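Local coordinates for nitrogenase molybdenum-iron protein beta chain (Clostridium pasteurianum, PDB 4WES) that forms, with the alpha chain, the molybdenum-iron component of nitrogenase, which reduces dinitrogen to ammonia and carries an [8Fe-7S] cluster between the two chains, at residues R53-R58 against F409-M414; I135-P140 against F150-Q155; G180-R185 against Y421-G426; S205-G210 against M218-G223. All coordinates share one frame; numbering follows the deposited sequence. Where two conformers were deposited one is given.

Contact 1 (R53-R58 against F409-M414)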
loop_
_atom_site.group_PDB
_atom_site.type_symbol
_atom_site.label_atom_id
_atom_site.label_comp_id
_atom_site.label_asym_id
_atom_site.label_seq_id
_atom_site.Cartn_x
_atom_site.Cartn_y
_atom_site.Cartn_z
ATOM N N ARG B 53 25.384 10.777 7.492
ATOM C CA ARG B 53 24.302 11.228 8.369
ATOM C C ARG B 53 23.041 11.503 7.588
ATOM O O ARG B 53 21.926 11.196 8.000
ATOM C CB ARG B 53 24.722 12.518 9.103
ATOM C CG ARG B 53 25.830 12.295 10.139
ATOM C CD ARG B 53 26.258 13.621 10.742
ATOM N NE ARG B 53 25.146 14.178 11.516
ATOM C CZ ARG B 53 24.932 15.459 11.749
ATOM N NH1 ARG B 53 25.789 16.379 11.367
ATOM N NH2 ARG B 53 23.825 15.813 12.390
ATOM N N THR B 54 23.204 12.146 6.422
ATOM C CA THR B 54 22.069 12.548 5.604
ATOM C C THR B 54 21.247 11.390 5.135
ATOM O O THR B 54 20.000 11.440 5.163
ATOM C CB THR B 54 22.560 13.428 4.427
ATOM O OG1 THR B 54 23.038 14.674 4.963
ATOM C CG2 THR B 54 21.481 13.703 3.417
ATOM N N VAL B 55 21.893 10.331 4.632
ATOM C CA VAL B 55 21.108 9.218 4.091
ATOM C C VAL B 55 20.289 8.569 5.217
ATOM O O VAL B 55 19.165 8.138 5.006
ATOM C CB VAL B 55 21.964 8.218 3.297
ATOM C CG1 VAL B 55 22.903 7.450 4.191
ATOM C CG2 VAL B 55 21.086 7.270 2.497
ATOM N N LEU B 56 20.871 8.466 6.415
ATOM C CA LEU B 56 20.123 7.920 7.541
ATOM C C LEU B 56 18.897 8.774 7.871
ATOM O O LEU B 56 17.821 8.207 8.130
ATOM C CB LEU B 56 21.042 7.771 8.741
ATOM C CG LEU B 56 22.145 6.705 8.602
ATOM C CD1 LEU B 56 23.107 6.777 9.776
ATOM C CD2 LEU B 56 21.558 5.296 8.491
ATOM N N SER B 57 19.034 10.099 7.875
ATOM C CA SER B 57 17.868 10.941 8.127
ATOM C C SER B 57 16.839 10.841 7.007
ATOM O O SER B 57 15.625 10.882 7.283
ATOM C CB SER B 57 18.267 12.392 8.320
ATOM O OG SER B 57 18.957 12.585 9.541
ATOM N N ARG B 58 17.287 10.725 5.754
ATOM C CA ARG B 58 16.330 10.587 4.647
ATOM C C ARG B 58 15.533 9.287 4.702
ATOM O O ARG B 58 14.371 9.243 4.279
ATOM C CB ARG B 58 17.070 10.706 3.297
ATOM C CG ARG B 58 17.546 12.090 3.010
ATOM C CD ARG B 58 18.455 12.128 1.763
ATOM N NE ARG B 58 18.734 13.510 1.362
ATOM C CZ ARG B 58 19.756 13.869 0.584
ATOM N NH1 ARG B 58 20.526 12.941 0.011
ATOM N NH2 ARG B 58 19.976 15.153 0.377
ATOM N N PHE B 409 11.966 -2.015 -0.295
ATOM C CA PHE B 409 12.578 -2.992 0.612
ATOM C C PHE B 409 14.041 -2.646 0.768
ATOM O O PHE B 409 14.683 -2.207 -0.192
ATOM C CB PHE B 409 12.406 -4.373 -0.035
ATOM C CG PHE B 409 12.984 -5.529 0.734
ATOM C CD1 PHE B 409 12.201 -6.241 1.600
ATOM C CD2 PHE B 409 14.280 -5.910 0.539
ATOM C CE1 PHE B 409 12.728 -7.333 2.293
ATOM C CE2 PHE B 409 14.811 -6.994 1.216
ATOM C CZ PHE B 409 14.043 -7.702 2.096
ATOM N N GLY B 410 14.587 -2.815 1.959
ATOM C CA GLY B 410 16.014 -2.620 2.173
ATOM C C GLY B 410 16.377 -1.180 2.423
ATOM O O GLY B 410 15.729 -0.491 3.201
ATOM N N PHE B 411 17.466 -0.723 1.799
ATOM C CA PHE B 411 18.114 0.524 2.197
ATOM C C PHE B 411 18.775 1.198 1.003
ATOM O O PHE B 411 19.491 0.510 0.271
ATOM C CB PHE B 411 19.195 0.212 3.254
ATOM C CG PHE B 411 20.026 1.407 3.662
ATOM C CD1 PHE B 411 19.563 2.307 4.567
ATOM C CD2 PHE B 411 21.285 1.584 3.158
ATOM C CE1 PHE B 411 20.330 3.412 4.928
ATOM C CE2 PHE B 411 22.061 2.644 3.507
ATOM C CZ PHE B 411 21.579 3.578 4.370
ATOM N N PRO B 412 18.626 2.510 0.863
ATOM C CA PRO B 412 17.725 3.383 1.620
ATOM C C PRO B 412 16.342 3.488 0.979
ATOM O O PRO B 412 16.215 3.486 -0.246
ATOM C CB PRO B 412 18.452 4.733 1.572
ATOM C CG PRO B 412 19.150 4.721 0.292
ATOM C CD PRO B 412 19.503 3.291 -0.034
ATOM N N ILE B 413 15.332 3.601 1.847
ATOM C CA ILE B 413 13.963 3.905 1.448
ATOM C C ILE B 413 13.721 5.316 1.959
ATOM O O ILE B 413 13.616 5.523 3.174
ATOM C CB ILE B 413 12.943 2.915 2.034
ATOM C CG1 ILE B 413 13.252 1.470 1.598
ATOM C CG2 ILE B 413 11.558 3.330 1.631
ATOM C CD1 ILE B 413 12.437 0.454 2.369
ATOM N N MET B 414 13.658 6.278 1.034
ATOM C CA MET B 414 13.741 7.704 1.385
ATOM C C MET B 414 12.486 8.468 0.967
ATOM O O MET B 414 12.493 9.693 1.083
ATOM C CB MET B 414 14.957 8.355 0.724
ATOM C CG MET B 414 16.253 7.687 1.160
ATOM S SD MET B 414 17.735 8.425 0.487
ATOM C CE MET B 414 17.623 7.966 -1.239
#
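A chi1 of 175° swings the Phe411 ring away from its own backbone N and out to helix 46-60, where Val55 turns both methyls to the loop of 409-414. Val55 CG2 lies anti to the backbone N and CG1 is tucked between N and the carbonyl carbon (chi1 69°). Both methyls reach the outer end of the aromatic ring, Val55 CG1 lying 4.1 Å from Phe411 CZ, and CG2 in addition rests on the proline, 3.8 Å from Pro412 CB, and touches Met414 SD. Val55 crosses both the ring and the proline at about a right angle. Leu56 starts away from the loop, yet its CD2 still comes within 4.2 Å of Phe411 CE1, obliquely to the ring.

The peptide bond between Phe411 and Pro412 is cis, and the proline lies against the neighbouring ring, with Pro412 CB 4.0 Å above the plane and displaced toward the rim. The loop follows strand 406-408, an outermost strand of a parallel beta sheet in this chain's alpha/beta fold, and packs on helix 46-60, whose earlier part carries the cluster ligand Cys48; His59 of the same helix hydrogen-bonds Ile413 N.

At the far end, the thioether of Met414, bent at chi3, lies against the aliphatic base of Arg58, with Met414 SD 3.7 Å from Arg58 CB. Met414 CA also makes a CH...O contact of 3.3 Å with Arg58 O. Lys61 NZ hydrogen-bonds the carbonyls of both Arg58 and Met414, and Val456 of the second beta subunit packs on the methionine.

Contact 2 (I135-P140 against F150-Q155); sequences IHTNTP and FANMVQ
Thr137 faces the helix of 150-155 with both branches of its side chain. Its hydroxyl stands anti to the backbone N (chi1 -172°), which leaves CG2 between N and the carbonyl carbon; oxygen and methyl therefore meet different parts of the helix. Thr137 OG1 comes within 3.0 Å of Asn152 O in a weak hydrogen bond, and not a settled one, since the hydroxyl proton has another acceptor within reach. A water 2.7 Å from Thr137 OG1 donates to Gln155 OE1 and so links the threonine to the helix almost one turn further on. The methyl, Thr137 CG2, sits over the backbone at 3.7 Å from Met153 CA.

Met153 leaves the helix at an angle to the loop, and bends at chi2 (75°) and chi3 (-99°) bring its thioether to the threonine methyl, with Met153 SD 3.8 Å from Thr137 CG2. The terminal Met153 CE also meets Ile135 CD1 at 4.0 Å, the two side chains crossing at about a right angle. Asn152 runs alongside Thr139 in the opposite direction, with Asn152 CB 4.1 Å from Thr139 CG2; its amide nitrogen is hydrogen-bonded to Gln24.

This is the beta-alpha connection of a Rossmann-like parallel sheet, from strand 133-136, outermost in this chain, into helix 146-161, and the intervening residues include the cluster ligand Ser141. Ile135 pairs through its backbone with strand 99-104, Met153 packs on helix 24-33, and Asn152 and Gln155 lie against helix 243-257.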
loop_
_atom_site.group_PDB
_atom_site.type_symbol
_atom_site.label_atom_id
_atom_site.label_comp_id
_atom_site.label_asym_id
_atom_site.label_seq_id
_atom_site.Cartn_x
_atom_site.Cartn_y
_atom_site.Cartn_z
ATOM N N ILE B 135 36.477 3.701 20.924
ATOM C CA ILE B 135 36.732 2.492 20.184
ATOM C C ILE B 135 36.830 2.817 18.694
ATOM O O ILE B 135 36.475 3.916 18.272
ATOM C CB ILE B 135 35.639 1.426 20.441
ATOM C CG1 ILE B 135 34.296 1.752 19.806
ATOM C CG2 ILE B 135 35.482 1.195 21.944
ATOM C CD1 ILE B 135 33.352 0.588 19.793
ATOM N N HIS B 136 37.312 1.873 17.900
ATOM C CA HIS B 136 37.403 2.124 16.455
ATOM C C HIS B 136 37.265 0.851 15.646
ATOM O O HIS B 136 37.480 -0.265 16.143
ATOM C CB HIS B 136 38.729 2.804 16.056
ATOM C CG HIS B 136 39.832 1.853 15.725
ATOM N ND1 HIS B 136 40.576 1.172 16.673
ATOM C CD2 HIS B 136 40.302 1.469 14.525
ATOM C CE1 HIS B 136 41.460 0.406 16.060
ATOM N NE2 HIS B 136 41.309 0.563 14.756
ATOM N N THR B 137 36.921 1.051 14.371
ATOM C CA THR B 137 37.130 0.078 13.325
ATOM C C THR B 137 37.740 0.782 12.111
ATOM O O THR B 137 37.874 1.992 12.111
ATOM C CB THR B 137 35.849 -0.680 12.947
ATOM O OG1 THR B 137 36.171 -1.736 12.050
ATOM C CG2 THR B 137 34.835 0.221 12.337
ATOM N N ASN B 138 38.159 -0.013 11.130
ATOM C CA ASN B 138 38.699 0.492 9.863
ATOM C C ASN B 138 37.742 0.125 8.750
ATOM O O ASN B 138 37.389 -1.057 8.586
ATOM C CB ASN B 138 40.088 -0.114 9.586
ATOM C CG ASN B 138 41.102 0.303 10.620
ATOM O OD1 ASN B 138 41.271 -0.363 11.669
ATOM N ND2 ASN B 138 41.763 1.424 10.377
ATOM N N THR B 139 37.308 1.124 8.004
ATOM C CA THR B 139 36.228 0.994 7.017
ATOM C C THR B 139 36.595 1.623 5.670
ATOM O O THR B 139 35.987 2.595 5.237
ATOM C CB THR B 139 34.928 1.588 7.590
ATOM O OG1 THR B 139 35.163 2.890 8.130
ATOM C CG2 THR B 139 34.373 0.708 8.685
ATOM N N PRO B 140 37.585 1.038 4.987
ATOM C CA PRO B 140 37.932 1.534 3.648
ATOM C C PRO B 140 36.801 1.387 2.662
ATOM O O PRO B 140 36.312 0.297 2.416
ATOM C CB PRO B 140 39.109 0.663 3.247
ATOM C CG PRO B 140 38.923 -0.617 4.012
ATOM C CD PRO B 140 38.336 -0.171 5.342
ATOM N N PHE B 150 29.206 -2.129 8.389
ATOM C CA PHE B 150 28.463 -2.622 9.542
ATOM C C PHE B 150 29.237 -3.778 10.191
ATOM O O PHE B 150 29.450 -3.813 11.409
ATOM C CB PHE B 150 27.066 -3.024 9.107
ATOM C CG PHE B 150 26.205 -3.550 10.234
ATOM C CD1 PHE B 150 25.308 -2.728 10.882
ATOM C CD2 PHE B 150 26.269 -4.873 10.601
ATOM C CE1 PHE B 150 24.517 -3.202 11.899
ATOM C CE2 PHE B 150 25.480 -5.363 11.636
ATOM C CZ PHE B 150 24.575 -4.530 12.256
ATOM N N ALA B 151 29.630 -4.754 9.377
ATOM C CA ALA B 151 30.316 -5.924 9.908
ATOM C C ALA B 151 31.569 -5.547 10.651
ATOM O O ALA B 151 31.884 -6.134 11.716
ATOM C CB ALA B 151 30.650 -6.900 8.807
ATOM N N ASN B 152 32.327 -4.618 10.087
ATOM C CA ASN B 152 33.566 -4.151 10.690
ATOM C C ASN B 152 33.337 -3.412 12.017
ATOM O O ASN B 152 34.051 -3.644 13.005
ATOM C CB ASN B 152 34.347 -3.263 9.694
ATOM C CG ASN B 152 35.039 -4.069 8.641
ATOM O OD1 ASN B 152 35.381 -5.231 8.854
ATOM N ND2 ASN B 152 35.248 -3.476 7.491
ATOM N N MET B 153 32.299 -2.598 12.101
ATOM C CA MET B 153 32.014 -1.906 13.345
ATOM C C MET B 153 31.654 -2.928 14.424
ATOM O O MET B 153 32.035 -2.766 15.588
ATOM C CB MET B 153 30.881 -0.886 13.165
ATOM C CG MET B 153 30.683 0.033 14.378
ATOM S SD MET B 153 31.933 1.336 14.560
ATOM C CE MET B 153 32.999 0.641 15.760
ATOM N N VAL B 154 30.890 -3.966 14.066
ATOM C CA VAL B 154 30.563 -5.002 15.064
ATOM C C VAL B 154 31.840 -5.672 15.551
ATOM O O VAL B 154 32.011 -5.926 16.761
ATOM C CB VAL B 154 29.550 -6.015 14.496
ATOM C CG1 VAL B 154 29.257 -7.103 15.489
ATOM C CG2 VAL B 154 28.249 -5.318 14.094
ATOM N N GLN B 155 32.756 -5.988 14.642
ATOM C CA GLN B 155 34.049 -6.471 15.039
ATOM C C GLN B 155 34.769 -5.526 15.991
ATOM O O GLN B 155 35.371 -5.970 17.005
ATOM C CB GLN B 155 34.931 -6.752 13.818
ATOM C CG GLN B 155 36.262 -7.345 14.246
ATOM C CD GLN B 155 37.260 -7.385 13.153
ATOM O OE1 GLN B 155 37.506 -6.384 12.485
ATOM N NE2 GLN B 155 37.829 -8.562 12.931
HETATM O O HOH W 1 37.456 -3.754 13.393
#

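Contact 3 (G180-R185 against Y421-G426); sequences GPADMR and YNPKVG
Asp183 OD2 accepts two successive backbone N-H groups of the 421-426 loop. The shorter bond, 2.7 Å from Lys424 N to Asp183 OD2, falls on the syn lone pair of OD2. Val425 N reaches the same Asp183 OD2 at 3.2 Å, but from above the carboxylate, 44° out of its plane. The second oxygen is served by a water that donates to both Asp183 OD1 and Asn422 O, and by a weak bond of 3.3 Å from Gly180 N to Asp183 OD1. Together these partners should fix the rotation of the carboxylate and favour its charged form.

The lysine stem lies along the same group, Lys424 CE 3.3 Å from Asp183 OD1, whereas its ammonium is salt-bridged to Glu323. Val425 packs on the same side of the carboxylate, its CG2 3.5 Å from Asp183 OD2. Nearer the start of the helix, Ala182 CB presses on the loop backbone at 3.5 Å from Asn422 C.

Gly180 is the N-cap of helix 181-193, so Asp183 sits in the first turn, where the helix dipole would probably favour a negative charge. Its weak bond from Gly180 N is half of a capping-box pattern, and its carboxylate ties the helix start to the loop leading into helix 426-448.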
loop_
_atom_site.group_PDB
_atom_site.type_symbol
_atom_site.label_atom_id
_atom_site.label_comp_id
_atom_site.label_asym_id
_atom_site.label_seq_id
_atom_site.Cartn_x
_atom_site.Cartn_y
_atom_site.Cartn_z
ATOM N N GLY B 180 16.669 -3.206 9.883
ATOM C CA GLY B 180 16.143 -2.004 10.491
ATOM C C GLY B 180 15.732 -2.179 11.937
ATOM O O GLY B 180 15.590 -3.302 12.431
ATOM N N PRO B 181 15.478 -1.074 12.623
ATOM C CA PRO B 181 15.036 -1.134 14.026
ATOM C C PRO B 181 13.766 -1.941 14.204
ATOM O O PRO B 181 13.610 -2.589 15.243
ATOM C CB PRO B 181 14.902 0.341 14.420
ATOM C CG PRO B 181 14.774 1.090 13.125
ATOM C CD PRO B 181 15.588 0.315 12.137
ATOM N N ALA B 182 12.837 -1.924 13.245
ATOM C CA ALA B 182 11.656 -2.737 13.391
ATOM C C ALA B 182 11.984 -4.216 13.409
ATOM O O ALA B 182 11.316 -5.020 14.078
ATOM C CB ALA B 182 10.654 -2.434 12.321
ATOM N N ASP B 183 12.969 -4.607 12.593
ATOM C CA ASP B 183 13.405 -6.003 12.563
ATOM C C ASP B 183 14.103 -6.391 13.857
ATOM O O ASP B 183 13.881 -7.475 14.389
ATOM C CB ASP B 183 14.336 -6.204 11.359
ATOM C CG ASP B 183 13.628 -6.005 10.040
ATOM O OD1 ASP B 183 14.248 -5.399 9.150
ATOM O OD2 ASP B 183 12.472 -6.453 9.929
ATOM N N MET B 184 14.922 -5.467 14.392
ATOM C CA MET B 184 15.498 -5.704 15.710
ATOM C C MET B 184 14.421 -5.880 16.772
ATOM O O MET B 184 14.522 -6.798 17.604
ATOM C CB MET B 184 16.487 -4.586 16.054
ATOM C CG MET B 184 17.745 -4.633 15.187
ATOM S SD MET B 184 18.380 -3.007 14.870
ATOM C CE MET B 184 19.968 -3.397 14.083
ATOM N N ARG B 185 13.376 -5.044 16.743
ATOM C CA ARG B 185 12.299 -5.194 17.713
ATOM C C ARG B 185 11.603 -6.522 17.580
ATOM O O ARG B 185 11.278 -7.173 18.579
ATOM C CB ARG B 185 11.262 -4.078 17.576
ATOM C CG ARG B 185 11.787 -2.712 17.988
ATOM C CD ARG B 185 10.729 -1.655 17.800
ATOM N NE ARG B 185 11.173 -0.299 18.080
ATOM C CZ ARG B 185 10.879 0.424 19.142
ATOM N NH1 ARG B 185 10.236 -0.121 20.161
ATOM N NH2 ARG B 185 11.222 1.690 19.204
ATOM N N TYR B 421 8.573 1.439 10.816
ATOM C CA TYR B 421 7.860 0.821 11.910
ATOM C C TYR B 421 7.425 -0.619 11.588
ATOM O O TYR B 421 6.874 -1.268 12.453
ATOM C CB TYR B 421 6.651 1.684 12.316
ATOM C CG TYR B 421 7.008 3.098 12.781
ATOM C CD1 TYR B 421 7.988 3.370 13.756
ATOM C CD2 TYR B 421 6.372 4.157 12.241
ATOM C CE1 TYR B 421 8.288 4.675 14.122
ATOM C CE2 TYR B 421 6.641 5.449 12.625
ATOM C CZ TYR B 421 7.626 5.722 13.529
ATOM O OH TYR B 421 7.915 7.086 13.847
ATOM N N ASN B 422 7.655 -1.088 10.346
ATOM C CA ASN B 422 7.204 -2.432 9.992
ATOM C C ASN B 422 8.362 -3.385 9.785
ATOM O O ASN B 422 9.295 -3.143 9.023
ATOM C CB ASN B 422 6.236 -2.510 8.792
ATOM C CG ASN B 422 5.962 -1.172 8.139
ATOM O OD1 ASN B 422 6.135 -1.025 6.926
ATOM N ND2 ASN B 422 5.488 -0.205 8.922
ATOM N N PRO B 423 8.296 -4.533 10.483
ATOM C CA PRO B 423 9.340 -5.506 10.280
ATOM C C PRO B 423 9.144 -6.238 8.960
ATOM O O PRO B 423 7.999 -6.359 8.490
ATOM C CB PRO B 423 9.124 -6.493 11.439
ATOM C CG PRO B 423 7.650 -6.443 11.693
ATOM C CD PRO B 423 7.290 -4.983 11.457
ATOM N N LYS B 424 10.255 -6.722 8.386
ATOM C CA LYS B 424 10.241 -7.691 7.322
ATOM C C LYS B 424 10.591 -9.089 7.773
ATOM O O LYS B 424 10.394 -10.026 7.006
ATOM C CB LYS B 424 11.188 -7.267 6.160
ATOM C CG LYS B 424 12.691 -7.283 6.554
ATOM C CD LYS B 424 13.708 -6.894 5.477
ATOM C CE LYS B 424 14.738 -5.859 5.965
ATOM N NZ LYS B 424 15.418 -5.197 4.811
ATOM N N VAL B 425 11.145 -9.215 8.980
ATOM C CA VAL B 425 11.562 -10.500 9.509
ATOM C C VAL B 425 10.459 -11.182 10.312
ATOM O O VAL B 425 9.476 -10.558 10.737
ATOM C CB VAL B 425 12.823 -10.355 10.387
ATOM C CG1 VAL B 425 13.980 -9.823 9.578
ATOM C CG2 VAL B 425 12.563 -9.518 11.648
ATOM N N GLY B 426 10.661 -12.462 10.562
ATOM C CA GLY B 426 9.723 -13.241 11.339
ATOM C C GLY B 426 8.462 -13.602 10.586
ATOM O O GLY B 426 8.269 -13.242 9.425
HETATM O O HOH W 2 12.162 -3.379 8.465
#

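Contact 4 (S205-G210 against M218-G223)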
loop_
_atom_site.group_PDB
_atom_site.type_symbol
_atom_site.label_atom_id
_atom_site.label_comp_id
_atom_site.label_asym_id
_atom_site.label_seq_id
_atom_site.Cartn_x
_atom_site.Cartn_y
_atom_site.Cartn_z
ATOM N N SER B 205 16.867 -0.036 17.683
ATOM C CA SER B 205 15.507 0.226 18.121
ATOM C C SER B 205 15.521 1.238 19.258
ATOM O O SER B 205 16.371 1.207 20.145
ATOM C CB SER B 205 14.782 -1.060 18.506
ATOM O OG SER B 205 15.314 -1.681 19.628
ATOM N N GLY B 206 14.586 2.170 19.215
ATOM C CA GLY B 206 14.599 3.277 20.140
ATOM C C GLY B 206 15.686 4.289 19.875
ATOM O O GLY B 206 15.938 5.154 20.733
ATOM N N VAL B 207 16.354 4.203 18.708
ATOM C CA VAL B 207 17.359 5.178 18.338
ATOM C C VAL B 207 17.003 5.814 16.965
ATOM O O VAL B 207 17.044 7.037 16.845
ATOM C CB VAL B 207 18.780 4.564 18.272
ATOM C CG1 VAL B 207 19.814 5.654 17.965
ATOM C CG2 VAL B 207 19.121 3.866 19.574
ATOM N N LEU B 208 16.704 4.975 15.986
ATOM C CA LEU B 208 16.355 5.467 14.639
ATOM C C LEU B 208 14.883 5.282 14.293
ATOM O O LEU B 208 14.491 5.459 13.155
ATOM C CB LEU B 208 17.280 4.836 13.612
ATOM C CG LEU B 208 18.661 5.465 13.584
ATOM C CD1 LEU B 208 19.691 4.588 12.920
ATOM C CD2 LEU B 208 18.638 6.830 12.920
ATOM N N ASP B 209 14.040 5.046 15.310
ATOM C CA ASP B 209 12.603 4.918 15.142
ATOM C C ASP B 209 11.894 5.500 16.366
ATOM O O ASP B 209 10.831 5.025 16.775
ATOM C CB ASP B 209 12.203 3.438 14.931
ATOM C CG ASP B 209 12.522 2.558 16.114
ATOM O OD1 ASP B 209 13.141 3.042 17.092
ATOM O OD2 ASP B 209 12.135 1.383 16.048
ATOM N N GLY B 210 12.469 6.540 16.947
ATOM C CA GLY B 210 11.985 7.025 18.221
ATOM C C GLY B 210 10.844 8.003 18.183
ATOM O O GLY B 210 10.447 8.538 17.136
ATOM N N MET B 218 19.821 13.926 22.519
ATOM C CA MET B 218 20.919 13.550 21.621
ATOM C C MET B 218 21.189 12.076 21.536
ATOM O O MET B 218 21.379 11.525 20.464
ATOM C CB MET B 218 22.177 14.309 21.981
ATOM C CG MET B 218 23.301 14.086 21.034
ATOM S SD MET B 218 24.541 15.409 21.239
ATOM C CE MET B 218 25.676 14.752 20.186
ATOM N N TYR B 219 21.241 11.448 22.719
ATOM C CA TYR B 219 21.407 10.000 22.848
ATOM C C TYR B 219 20.058 9.421 23.190
ATOM O O TYR B 219 19.599 9.522 24.335
ATOM C CB TYR B 219 22.491 9.649 23.888
ATOM C CG TYR B 219 23.777 10.394 23.618
ATOM C CD1 TYR B 219 24.505 10.154 22.459
ATOM C CD2 TYR B 219 24.209 11.393 24.447
ATOM C CE1 TYR B 219 25.626 10.889 22.146
ATOM C CE2 TYR B 219 25.336 12.125 24.164
ATOM C CZ TYR B 219 26.042 11.887 22.986
ATOM O OH TYR B 219 27.145 12.616 22.666
ATOM N N PRO B 220 19.396 8.804 22.206
ATOM C CA PRO B 220 18.068 8.312 22.483
ATOM C C PRO B 220 18.068 7.178 23.517
ATOM O O PRO B 220 19.101 6.587 23.846
ATOM C CB PRO B 220 17.589 7.824 21.096
ATOM C CG PRO B 220 18.381 8.639 20.115
ATOM C CD PRO B 220 19.717 8.730 20.768
ATOM N N GLU B 221 16.865 6.799 23.933
ATOM C CA GLU B 221 16.711 5.794 24.948
ATOM C C GLU B 221 17.305 4.422 24.555
ATOM O O GLU B 221 17.782 3.694 25.460
ATOM C CB GLU B 221 15.212 5.635 25.266
ATOM C CG GLU B 221 14.524 6.880 25.784
ATOM C CD GLU B 221 14.604 7.052 27.288
ATOM O OE1 GLU B 221 13.725 7.759 27.834
ATOM O OE2 GLU B 221 15.536 6.494 27.908
ATOM N N GLY B 222 17.266 4.071 23.285
ATOM C CA GLY B 222 17.656 2.761 22.845
ATOM C C GLY B 222 19.153 2.586 22.697
ATOM O O GLY B 222 19.950 3.447 23.090
ATOM N N GLY B 223 19.523 1.458 22.088
ATOM C CA GLY B 223 20.922 1.098 21.896
ATOM C C GLY B 223 21.343 0.112 22.975
ATOM O O GLY B 223 20.886 0.172 24.125
HETATM O O HOH W 3 17.398 -0.573 21.959
#
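Gly206 and Gly222 meet backbone to backbone, their CA atoms 4.1 Å apart, and form the tight part of the contact. Gly222 N donates to Gly206 O at 3.1 Å, approaching from well above the carbonyl plane (59° out of it). One residue back, Ser205 O receives a CH...O contact of 3.4 Å from Gly222 CA. With no side chain on either glycine, the two backbones come directly together. Val207 completes the close packing: its side chain, with CG1 anti to the backbone N (chi1 -176°), crosses Pro220 at about a right angle, Val207 CG1 lying 3.9 Å from Pro220 CG, while CG2 lies 3.4 Å from Gly222 C.

Toward the end of the second segment the two segments are bridged by a water, which donates to Ser205 O at 2.7 Å and accepts from Gly223 N at 2.9 Å. Glu221 is exposed, and its carboxylate leads away from the contact.

Asp209 OD1 accepts from Gly206 N through its syn lone pair, and its OD2 forms a salt bridge with Arg185 of helix 181-193. Both segments belong to the long connection between strand 198-200 and helix 226-231; Leu208 packs on helix 24-33, and Tyr219 lies against strand 38-43.

In the fold
From the N terminus, residues 53-58 on helix 46-60 come first and meet their partner only at 409-414, so contact 1 closes a loop over most of the chain. Within it, contact 2 closes a short beta-alpha connection in the first parallel sheet region. Helix 181-193 then opens contact 3, and contact 4 closes locally within the loop of contact 3. Contact 3 is completed by 421-426, beyond 409-414, so it crosses contact 1; the two touch where Lys424 packs on Phe409. Contacts 3 and 4 touch where helix 181-193 meets the 205-210 loop. The long-range pair thus ties the C-terminal loops to two earlier helices, and contacts 1, 3 and 4 all touch the second beta subunit.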